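PDB 4CZW: PAN2-PAN3 deadenylation complex catalytic subunit pan2, which shortens mRNA poly(A) tails exonucleolytically, releasing 5'-AMP, as the catalytic subunit of the PAN2-PAN3 complex, an early step of mRNA turnover. Local coordinates for residues L68-A72 against T73-A77; V88-M91 against L92-E96. All coordinates share one frame; numbering follows the deposited sequence.

Contact 1 of 2, residues L68-A72 against T73-A77; sequences LQHAA and TACLA. With ZN (zinc ion), chain B.
H70 and C75 reach the same zinc ion from the last turn of helix 61-71 and from the loop that follows it. The imidazole binds through NE2, 2.0 Å from the zinc. Ring atoms CD2 and CE1 are equally far from the ion, 3.0 Å each: the zinc is centred between the two carbons but stands out of the ring plane, on the side of the T73 hydroxyl. H70 CG stands anti to the backbone N (chi1 170°), and this swings the ring off the helix toward the loop although CB points away from it. C75 SG, likewise anti to its own backbone N, arrives oblique to the ring and lies 2.3 Å from the zinc. C80 and C83 supply the other two ligands. The result is a three-cysteine, one-histidine zinc site in the USP-like domain, a domain predicted to be catalytically inactive that serves as a structural scaffold. Between the two ligands the chain turns on T73. Its hydroxyl sits over one face of the H70 ring, with OG1 4.2 Å from ND1, and donates in the carbonyl plane to H70 O at 2.6 Å from OG1. The same oxygen accepts from T73 N, 3.0 Å away, but this donor stands above the carbonyl plane, so the helix-end carbonyl is gripped from two directions. OG1 in turn accepts from C75 N at 3.3 Å, an ST turn, and the hydroxyl's two bonds link the backbones of the two zinc ligands. The methyl CG2 faces back toward the helix end, against Q69 O and H70 O. Past the turn, A77 N donates to C75 SG, and such a bond would probably temper the negative charge of the thiolate. The carbonyls of T73, C75 and A77 accept from K534 and K530 of helix 529-541.

Contact 2 of 2, residues V88-M91 against L92-E96; sequences VFDM and LQKGE
D90 receives both Q93 and K94 on its carboxylate oxygen OD1, one turn from the end of helix 81-94. The hydrogen bond from the Q93 amide is nearly straight (165°): Q93 NE2 lies 3.0 Å from D90 OD1 on the anti side of the carboxylate, and the two flat groups stand 81° apart. Q93 CG takes the position between backbone N and carbonyl carbon (chi1 66°), which lays the extended side chain back along the helix over D90. The charge pairing is looser: K94 NZ is 3.5 Å from D90 OD1, while CE rests against both carboxylate oxygens. OD2 has weak bonds from W537 and N541 of helix 529-541, in the exonuclease part, and N541 also weakly bonds K94 NZ. Apolar contact is slight, V88 CG1 meeting L92 CD1 at 4.3 Å. Along the backbone, L92 N, K94 N and G95 N donate to V88 O, D90 O and M91 O (selenomethionine here); K94 is the last helical residue, G95 the first beyond. An alanine in place of D90 would probably leave the Q93 amide free to turn and the K94 ammonium without its acidic mate. Sharing one buried carboxylate between an amide and an ammonium group is likely to stabilise its negative charge.

How the contacts relate
Helices 61-71 and 81-94 follow each other in the chain, and the loop between them holds zinc ligands C75 and C80. The centres of contact 1 and contact 2 lie about 17 Å apart, yet the two touch: L68 CD1 packs 3.8 Å from Q93 NE2. Only contact 1 holds zinc ligands; in contact 2 the side chain of F89 is about 12 Å from the ion, although C83 brings the same helix to it. W405 touches both contacts, meeting A72 and Q93 among others. Helix 529-541, in the exonuclease part, runs past both as well, with K530 and K534 at contact 1 and W537 and N541 at contact 2. Neither contact includes the putative catalytic metal ligands.

Contact 1 of 2, residues L68-A72 against T73-A77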
# COMPACT_ATOMS: atom_id res chain seq x y z
N LEU A 68 -3.78 -5.45 7.05
CA LEU A 68 -4.30 -4.64 8.15
C LEU A 68 -4.28 -5.40 9.48
O LEU A 68 -4.00 -4.82 10.53
CB LEU A 68 -5.73 -4.18 7.85
CG LEU A 68 -5.86 -3.12 6.75
CD1 LEU A 68 -7.32 -2.82 6.46
CD2 LEU A 68 -5.12 -1.85 7.15
N GLN A 69 -4.56 -6.70 9.43
CA GLN A 69 -4.55 -7.53 10.63
C GLN A 69 -3.13 -7.65 11.19
O GLN A 69 -2.95 -7.85 12.39
CB GLN A 69 -5.11 -8.92 10.34
CG GLN A 69 -6.57 -8.94 9.90
CD GLN A 69 -7.53 -8.53 10.99
OE1 GLN A 69 -7.19 -8.55 12.18
NE2 GLN A 69 -8.74 -8.15 10.60
N HIS A 70 -2.14 -7.52 10.32
CA HIS A 70 -0.74 -7.57 10.75
C HIS A 70 -0.23 -6.21 11.20
O HIS A 70 0.43 -6.10 12.23
CB HIS A 70 0.15 -8.10 9.63
CG HIS A 70 1.61 -7.97 9.92
ND1 HIS A 70 2.27 -8.78 10.82
CD2 HIS A 70 2.54 -7.10 9.45
CE1 HIS A 70 3.54 -8.43 10.88
NE2 HIS A 70 3.73 -7.41 10.06
N ALA A 71 -0.54 -5.17 10.43
CA ALA A 71 -0.09 -3.82 10.73
C ALA A 71 -0.64 -3.32 12.06
O ALA A 71 -0.02 -2.48 12.72
CB ALA A 71 -0.49 -2.87 9.61
N ALA A 72 -1.78 -3.86 12.46
CA ALA A 72 -2.44 -3.44 13.70
C ALA A 72 -1.83 -4.10 14.93
O ALA A 72 -2.24 -3.82 16.06
CB ALA A 72 -3.93 -3.74 13.62
N THR A 73 -0.85 -4.98 14.72
CA THR A 73 -0.19 -5.66 15.83
C THR A 73 0.93 -4.80 16.40
O THR A 73 1.09 -3.64 16.02
CB THR A 73 0.39 -7.02 15.41
OG1 THR A 73 1.49 -6.83 14.51
CG2 THR A 73 -0.68 -7.87 14.73
N ALA A 74 1.70 -5.38 17.31
CA ALA A 74 2.79 -4.66 17.96
C ALA A 74 4.10 -4.79 17.19
O ALA A 74 5.17 -4.50 17.72
CB ALA A 74 2.97 -5.15 19.39
N CYS A 75 4.00 -5.23 15.94
CA CYS A 75 5.16 -5.45 15.09
C CYS A 75 6.05 -4.21 14.98
O CYS A 75 5.61 -3.16 14.51
CB CYS A 75 4.72 -5.89 13.69
SG CYS A 75 6.07 -6.12 12.50
N LEU A 76 7.29 -4.34 15.43
CA LEU A 76 8.25 -3.24 15.38
C LEU A 76 9.35 -3.53 14.37
O LEU A 76 10.42 -2.92 14.41
CB LEU A 76 8.85 -2.98 16.76
CG LEU A 76 7.91 -2.43 17.82
CD1 LEU A 76 8.64 -2.23 19.14
CD2 LEU A 76 7.28 -1.12 17.36
N ALA A 77 9.09 -4.47 13.46
CA ALA A 77 10.05 -4.81 12.42
C ALA A 77 10.18 -3.67 11.42
O ALA A 77 9.18 -3.10 10.98
CB ALA A 77 9.64 -6.09 11.72
ZN ZN B . 5.10 -5.94 10.38

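Contact 2 of 2, residues V88-M91 against L92-E96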
# COMPACT_ATOMS: atom_id res chain seq x y z
N VAL A 88 -0.35 1.76 3.37
CA VAL A 88 -0.79 2.21 2.05
C VAL A 88 -2.26 1.87 1.82
O VAL A 88 -3.02 2.70 1.32
CB VAL A 88 0.07 1.57 0.94
CG1 VAL A 88 -0.46 1.98 -0.43
CG2 VAL A 88 1.52 1.98 1.09
N PHE A 89 -2.65 0.66 2.19
CA PHE A 89 -4.04 0.23 2.05
C PHE A 89 -4.96 1.10 2.90
O PHE A 89 -6.08 1.41 2.50
CB PHE A 89 -4.20 -1.24 2.44
CG PHE A 89 -3.55 -2.20 1.48
CD1 PHE A 89 -3.12 -1.77 0.24
CD2 PHE A 89 -3.39 -3.53 1.83
CE1 PHE A 89 -2.53 -2.65 -0.65
CE2 PHE A 89 -2.80 -4.42 0.95
CZ PHE A 89 -2.37 -3.98 -0.29
N ASP A 90 -4.48 1.47 4.08
CA ASP A 90 -5.24 2.31 5.00
C ASP A 90 -5.44 3.70 4.42
O ASP A 90 -6.50 4.30 4.56
CB ASP A 90 -4.53 2.39 6.35
CG ASP A 90 -5.44 2.89 7.45
OD1 ASP A 90 -6.67 2.71 7.34
OD2 ASP A 90 -4.93 3.46 8.44
N MSE A 91 -4.41 4.21 3.74
CA MSE A 91 -4.49 5.53 3.12
C MSE A 91 -5.47 5.53 1.95
O MSE A 91 -6.17 6.52 1.73
CB MSE A 91 -3.11 5.98 2.65
CG MSE A 91 -2.13 6.29 3.77
SE MSE A 91 -0.49 7.12 3.13
CE MSE A 91 0.17 5.69 1.98
N LEU A 92 -5.51 4.43 1.22
CA LEU A 92 -6.39 4.32 0.05
C LEU A 92 -7.85 4.18 0.44
O LEU A 92 -8.74 4.45 -0.36
CB LEU A 92 -5.96 3.14 -0.82
CG LEU A 92 -4.59 3.27 -1.49
CD1 LEU A 92 -4.28 2.03 -2.32
CD2 LEU A 92 -4.53 4.52 -2.35
N GLN A 93 -8.11 3.76 1.68
CA GLN A 93 -9.48 3.59 2.15
C GLN A 93 -9.90 4.76 3.04
O GLN A 93 -11.09 5.01 3.22
CB GLN A 93 -9.63 2.26 2.91
CG GLN A 93 -8.86 2.18 4.21
CD GLN A 93 -9.02 0.84 4.90
OE1 GLN A 93 -9.62 -0.09 4.34
NE2 GLN A 93 -8.49 0.72 6.11
N LYS A 94 -8.92 5.47 3.60
CA LYS A 94 -9.21 6.66 4.40
C LYS A 94 -9.20 7.92 3.54
O LYS A 94 -9.96 8.85 3.79
CB LYS A 94 -8.19 6.82 5.53
CG LYS A 94 -8.34 5.85 6.68
CD LYS A 94 -7.59 6.36 7.91
CE LYS A 94 -7.51 5.31 9.00
NZ LYS A 94 -8.83 4.70 9.29
N GLY A 95 -8.32 7.94 2.54
CA GLY A 95 -8.09 9.11 1.71
C GLY A 95 -9.33 9.78 1.16
O GLY A 95 -10.12 9.18 0.43
N GLU A 96 -9.51 11.05 1.53
CA GLU A 96 -10.65 11.83 1.07
C GLU A 96 -10.25 12.68 -0.14
O GLU A 96 -11.11 13.25 -0.81
CB GLU A 96 -11.17 12.72 2.20
CG GLU A 96 -11.62 11.96 3.43
CD GLU A 96 -11.82 12.86 4.64
OE1 GLU A 96 -11.25 13.97 4.65
OE2 GLU A 96 -12.54 12.45 5.57